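Long-range contact in DegV family protein (Streptococcus agalactiae, PDB 3LUP), which binds the long-chain fatty acid elaidic acid and may take part in lipid transport or metabolism: residues A181-L193 with V203-L217. Sequence-based numbering, arbitrary orientation.
Sequences AIIGNLLSIKPVL and VYEKVRTEKKALKRL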
loop_
_atom_site.group_PDB
_atom_site.type_symbol
_atom_site.label_atom_id
_atom_site.label_comp_id
_atom_site.label_asym_id
_atom_site.label_seq_id
_atom_site.Cartn_x
_atom_site.Cartn_y
_atom_site.Cartn_z
ATOM N N ALA A 181 -17.314 -10.286 13.373
ATOM C CA ALA A 181 -18.174 -11.466 13.218
ATOM C C ALA A 181 -17.392 -12.759 12.986
ATOM O O ALA A 181 -17.844 -13.834 13.361
ATOM C CB ALA A 181 -19.183 -11.252 12.098
ATOM N N ILE A 182 -16.220 -12.652 12.368
ATOM C CA ILE A 182 -15.423 -13.833 12.016
ATOM C C ILE A 182 -14.178 -14.068 12.899
ATOM O O ILE A 182 -13.511 -15.099 12.758
ATOM C CB ILE A 182 -15.009 -13.829 10.510
ATOM C CG1 ILE A 182 -14.221 -12.562 10.162
ATOM C CG2 ILE A 182 -16.231 -13.987 9.611
ATOM C CD1 ILE A 182 -13.594 -12.579 8.785
ATOM N N ILE A 183 -13.880 -13.135 13.803
ATOM C CA ILE A 183 -12.637 -13.194 14.589
ATOM C C ILE A 183 -12.511 -14.472 15.440
ATOM O O ILE A 183 -11.448 -15.104 15.459
ATOM C CB ILE A 183 -12.391 -11.901 15.425
ATOM C CG1 ILE A 183 -11.072 -11.997 16.206
ATOM C CG2 ILE A 183 -13.592 -11.563 16.322
ATOM C CD1 ILE A 183 -10.779 -10.777 17.142
ATOM N N GLY A 184 -13.603 -14.863 16.102
ATOM C CA GLY A 184 -13.640 -16.081 16.912
ATOM C C GLY A 184 -13.198 -17.342 16.184
ATOM O O GLY A 184 -12.688 -18.267 16.802
ATOM N N ASN A 185 -13.401 -17.376 14.867
ATOM C CA ASN A 185 -13.017 -18.515 14.026
ATOM C C ASN A 185 -11.560 -18.505 13.567
ATOM O O ASN A 185 -11.014 -19.545 13.204
ATOM C CB ASN A 185 -13.923 -18.589 12.804
ATOM C CG ASN A 185 -15.339 -18.975 13.161
ATOM O OD1 ASN A 185 -15.582 -19.670 14.158
ATOM N ND2 ASN A 185 -16.294 -18.524 12.344
ATOM N N LEU A 186 -10.933 -17.335 13.587
ATOM C CA LEU A 186 -9.590 -17.207 13.058
ATOM C C LEU A 186 -8.519 -17.178 14.135
ATOM O O LEU A 186 -7.334 -17.301 13.830
ATOM C CB LEU A 186 -9.490 -15.958 12.183
ATOM C CG LEU A 186 -10.622 -15.770 11.173
ATOM C CD1 LEU A 186 -10.550 -14.392 10.562
ATOM C CD2 LEU A 186 -10.600 -16.837 10.093
ATOM N N LEU A 187 -8.925 -17.028 15.391
ATOM C CA LEU A 187 -7.951 -16.836 16.474
ATOM C C LEU A 187 -6.947 -17.981 16.696
ATOM O O LEU A 187 -5.777 -17.724 16.952
ATOM C CB LEU A 187 -8.634 -16.412 17.777
ATOM C CG LEU A 187 -8.912 -14.896 17.882
ATOM C CD1 LEU A 187 -9.573 -14.538 19.222
ATOM C CD2 LEU A 187 -7.656 -14.029 17.639
ATOM N N SER A 188 -7.399 -19.227 16.563
ATOM C CA SER A 188 -6.539 -20.392 16.784
ATOM C C SER A 188 -5.676 -20.790 15.605
ATOM O O SER A 188 -4.920 -21.755 15.683
ATOM C CB SER A 188 -7.387 -21.594 17.168
ATOM O OG SER A 188 -7.632 -21.569 18.558
ATOM N N ILE A 189 -5.791 -20.063 14.504
ATOM C CA ILE A 189 -5.170 -20.500 13.261
ATOM C C ILE A 189 -4.369 -19.356 12.618
ATOM O O ILE A 189 -4.299 -18.261 13.168
ATOM C CB ILE A 189 -6.237 -21.111 12.295
ATOM C CG1 ILE A 189 -7.285 -20.064 11.910
ATOM C CG2 ILE A 189 -6.928 -22.340 12.922
ATOM C CD1 ILE A 189 -7.883 -20.293 10.541
ATOM N N LYS A 190 -3.752 -19.618 11.471
ATOM C CA LYS A 190 -2.948 -18.611 10.771
ATOM C C LYS A 190 -3.512 -18.378 9.369
ATOM O O LYS A 190 -3.022 -18.958 8.394
ATOM C CB LYS A 190 -1.470 -19.031 10.720
ATOM C CG LYS A 190 -0.661 -18.688 11.975
ATOM C CD LYS A 190 -0.199 -17.216 11.954
ATOM C CE LYS A 190 0.604 -16.799 13.197
ATOM N NZ LYS A 190 0.086 -17.305 14.511
ATOM N N PRO A 191 -4.567 -17.544 9.259
ATOM C CA PRO A 191 -5.229 -17.332 7.966
ATOM C C PRO A 191 -4.388 -16.525 6.995
ATOM O O PRO A 191 -3.608 -15.660 7.400
ATOM C CB PRO A 191 -6.456 -16.522 8.344
ATOM C CG PRO A 191 -6.045 -15.795 9.597
ATOM C CD PRO A 191 -5.217 -16.772 10.341
ATOM N N VAL A 192 -4.544 -16.837 5.715
ATOM C CA VAL A 192 -3.997 -16.043 4.627
ATOM C C VAL A 192 -5.077 -15.047 4.202
ATOM O O VAL A 192 -6.234 -15.423 3.929
ATOM C CB VAL A 192 -3.586 -16.929 3.416
ATOM C CG1 VAL A 192 -2.897 -16.103 2.348
ATOM C CG2 VAL A 192 -2.682 -18.060 3.848
ATOM N N LEU A 193 -4.688 -13.776 4.163
ATOM C CA LEU A 193 -5.591 -12.680 3.818
ATOM C C LEU A 193 -5.130 -12.052 2.531
ATOM O O LEU A 193 -3.965 -12.173 2.168
ATOM C CB LEU A 193 -5.588 -11.630 4.926
ATOM C CG LEU A 193 -5.808 -12.172 6.341
ATOM C CD1 LEU A 193 -5.348 -11.191 7.384
ATOM C CD2 LEU A 193 -7.255 -12.539 6.538
ATOM N N VAL A 203 -10.476 -12.644 4.176
ATOM C CA VAL A 203 -9.738 -13.877 4.372
ATOM C C VAL A 203 -9.717 -14.641 3.061
ATOM O O VAL A 203 -10.756 -14.983 2.501
ATOM C CB VAL A 203 -10.330 -14.757 5.501
ATOM C CG1 VAL A 203 -9.448 -15.974 5.755
ATOM C CG2 VAL A 203 -10.503 -13.940 6.781
ATOM N N TYR A 204 -8.517 -14.891 2.560
ATOM C CA TYR A 204 -8.371 -15.738 1.396
ATOM C C TYR A 204 -8.561 -17.205 1.790
ATOM O O TYR A 204 -9.408 -17.889 1.226
ATOM C CB TYR A 204 -7.007 -15.505 0.744
ATOM C CG TYR A 204 -6.785 -16.297 -0.519
ATOM C CD1 TYR A 204 -7.447 -15.964 -1.704
ATOM C CD2 TYR A 204 -5.901 -17.377 -0.531
ATOM C CE1 TYR A 204 -7.240 -16.691 -2.871
ATOM C CE2 TYR A 204 -5.682 -18.109 -1.691
ATOM C CZ TYR A 204 -6.356 -17.762 -2.856
ATOM O OH TYR A 204 -6.137 -18.497 -3.994
ATOM N N GLU A 205 -7.799 -17.668 2.784
ATOM C CA GLU A 205 -7.764 -19.089 3.127
ATOM C C GLU A 205 -7.509 -19.307 4.631
ATOM O O GLU A 205 -6.669 -18.620 5.222
ATOM C CB GLU A 205 -6.676 -19.763 2.279
ATOM C CG GLU A 205 -6.795 -21.267 2.104
ATOM C CD GLU A 205 -5.783 -21.827 1.090
ATOM O OE1 GLU A 205 -5.627 -21.226 -0.006
ATOM O OE2 GLU A 205 -5.151 -22.879 1.388
ATOM N N LYS A 206 -8.248 -20.240 5.245
ATOM C CA LYS A 206 -7.932 -20.710 6.599
ATOM C C LYS A 206 -6.744 -21.662 6.492
ATOM O O LYS A 206 -6.839 -22.714 5.858
ATOM C CB LYS A 206 -9.123 -21.436 7.247
ATOM C CG LYS A 206 -10.238 -20.536 7.808
ATOM C CD LYS A 206 -11.395 -21.337 8.432
ATOM C CE LYS A 206 -11.378 -21.300 9.961
ATOM N NZ LYS A 206 -12.136 -22.413 10.625
ATOM N N VAL A 207 -5.615 -21.277 7.068
ATOM C CA VAL A 207 -4.445 -22.153 7.126
ATOM C C VAL A 207 -4.140 -22.365 8.598
ATOM O O VAL A 207 -4.180 -21.425 9.386
ATOM C CB VAL A 207 -3.219 -21.564 6.375
ATOM C CG1 VAL A 207 -2.022 -22.492 6.484
ATOM C CG2 VAL A 207 -3.557 -21.347 4.904
ATOM N N ARG A 208 -3.850 -23.598 8.978
ATOM C CA ARG A 208 -3.785 -23.909 10.395
ATOM C C ARG A 208 -2.480 -23.540 11.099
ATOM O O ARG A 208 -2.509 -23.096 12.243
ATOM C CB ARG A 208 -4.184 -25.357 10.640
ATOM C CG ARG A 208 -5.688 -25.530 10.615
ATOM C CD ARG A 208 -6.080 -26.909 11.050
ATOM N NE ARG A 208 -5.759 -27.181 12.453
ATOM C CZ ARG A 208 -4.677 -27.833 12.879
ATOM N NH1 ARG A 208 -3.766 -28.288 12.023
ATOM N NH2 ARG A 208 -4.509 -28.025 14.177
ATOM N N THR A 209 -1.353 -23.696 10.413
ATOM C CA THR A 209 -0.051 -23.419 11.011
ATOM C C THR A 209 0.689 -22.292 10.303
ATOM O O THR A 209 0.407 -21.990 9.155
ATOM C CB THR A 209 0.832 -24.675 11.033
ATOM O OG1 THR A 209 2.145 -24.327 11.492
ATOM C CG2 THR A 209 0.950 -25.282 9.644
ATOM N N GLU A 210 1.636 -21.675 11.000
ATOM C CA GLU A 210 2.450 -20.598 10.432
ATOM C C GLU A 210 3.359 -21.122 9.323
ATOM O O GLU A 210 3.523 -20.463 8.298
ATOM C CB GLU A 210 3.280 -19.903 11.523
ATOM C CG GLU A 210 3.947 -18.603 11.062
ATOM C CD GLU A 210 5.465 -18.594 11.303
ATOM O OE1 GLU A 210 5.938 -17.719 12.072
ATOM O OE2 GLU A 210 6.183 -19.467 10.735
ATOM N N LYS A 211 3.943 -22.306 9.554
ATOM C CA LYS A 211 4.742 -23.030 8.561
ATOM C C LYS A 211 3.969 -23.158 7.275
ATOM O O LYS A 211 4.429 -22.688 6.236
ATOM C CB LYS A 211 5.071 -24.436 9.045
ATOM C CG LYS A 211 6.344 -24.580 9.861
ATOM C CD LYS A 211 6.463 -26.013 10.432
ATOM C CE LYS A 211 5.615 -26.229 11.721
ATOM N NZ LYS A 211 6.108 -25.464 12.925
ATOM N N LYS A 212 2.792 -23.785 7.344
ATOM C CA LYS A 212 1.975 -23.975 6.144
ATOM C C LYS A 212 1.506 -22.643 5.599
ATOM O O LYS A 212 1.411 -22.487 4.392
ATOM C CB LYS A 212 0.793 -24.934 6.374
ATOM N N ALA A 213 1.270 -21.670 6.470
ATOM C CA ALA A 213 0.888 -20.334 6.015
ATOM C C ALA A 213 1.917 -19.761 5.050
ATOM O O ALA A 213 1.563 -19.303 3.968
ATOM C CB ALA A 213 0.669 -19.393 7.190
ATOM N N LEU A 214 3.189 -19.799 5.443
ATOM C CA LEU A 214 4.243 -19.209 4.630
ATOM C C LEU A 214 4.421 -19.984 3.342
ATOM O O LEU A 214 4.604 -19.378 2.283
ATOM C CB LEU A 214 5.572 -19.140 5.391
ATOM C CG LEU A 214 5.601 -18.263 6.639
ATOM C CD1 LEU A 214 6.902 -18.402 7.389
ATOM C CD2 LEU A 214 5.328 -16.815 6.284
ATOM N N LYS A 215 4.366 -21.318 3.440
ATOM C CA LYS A 215 4.482 -22.198 2.284
ATOM C C LYS A 215 3.345 -21.918 1.314
ATOM O O LYS A 215 3.563 -21.768 0.102
ATOM C CB LYS A 215 4.458 -23.669 2.703
ATOM C CG LYS A 215 5.721 -24.163 3.428
ATOM C CD LYS A 215 5.951 -25.662 3.227
ATOM C CE LYS A 215 5.084 -26.508 4.163
ATOM N NZ LYS A 215 4.725 -27.816 3.533
ATOM N N ARG A 216 2.137 -21.811 1.862
ATOM C CA ARG A 216 0.968 -21.418 1.091
ATOM C C ARG A 216 1.119 -20.046 0.389
ATOM O O ARG A 216 0.699 -19.895 -0.749
ATOM C CB ARG A 216 -0.281 -21.474 1.968
ATOM C CG ARG A 216 -1.585 -21.425 1.204
ATOM C CD ARG A 216 -1.959 -22.762 0.500
ATOM N NE ARG A 216 -2.949 -22.471 -0.540
ATOM C CZ ARG A 216 -2.659 -22.213 -1.817
ATOM N NH1 ARG A 216 -1.400 -22.253 -2.249
ATOM N NH2 ARG A 216 -3.628 -21.927 -2.677
ATOM N N LEU A 217 1.731 -19.062 1.045
ATOM C CA LEU A 217 2.036 -17.781 0.391
ATOM C C LEU A 217 2.921 -17.938 -0.862
ATOM O O LEU A 217 2.609 -17.387 -1.929
ATOM C CB LEU A 217 2.704 -16.808 1.370
ATOM C CG LEU A 217 1.865 -16.082 2.427
ATOM C CD1 LEU A 217 2.801 -15.297 3.308
ATOM C CD2 LEU A 217 0.787 -15.162 1.816
#
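Val192 and Val207 meet at a slant through one methyl each, CG2 to CG2 at 3.6 Å, and the other branch of Val192 is spent on helix 210-224. Its chi1 of -175° sets CG1 anti to the backbone N and CG2 beside it, which splits the two methyls between Leu217 and Val207; the Val192 and Leu217 side chains pass in opposite directions, CG1 3.8 Å from CD2. Phe161 and Ile220 also touch Val192. The backbone here forms a classic beta bulge in the antiparallel hairpin of strands 192-195 and 201-205, at the edge of the mixed sheet: Tyr204 and Glu205 both face Val192, whose O accepts Glu205 N at 3.0 Å and, weakly, Tyr204 N. Glu205 turns its carboxylate away to Arg216, where OE2 receives NE on its syn side at 3.0 Å, in the guanidinium plane; this salt bridge ties strand to helix. On the other flank, Val203 CG2 is shared by Leu193 CD2, 3.5 Å away, and Ile182 CD1 at 3.9 Å, linking the hairpin to helix 179-186. Farther along, Ile189 lies across Lys206 nearly at right angles, CD1 against the aliphatic CG at 3.6 Å, while Lys190 N donates to Val207 O at 2.8 Å.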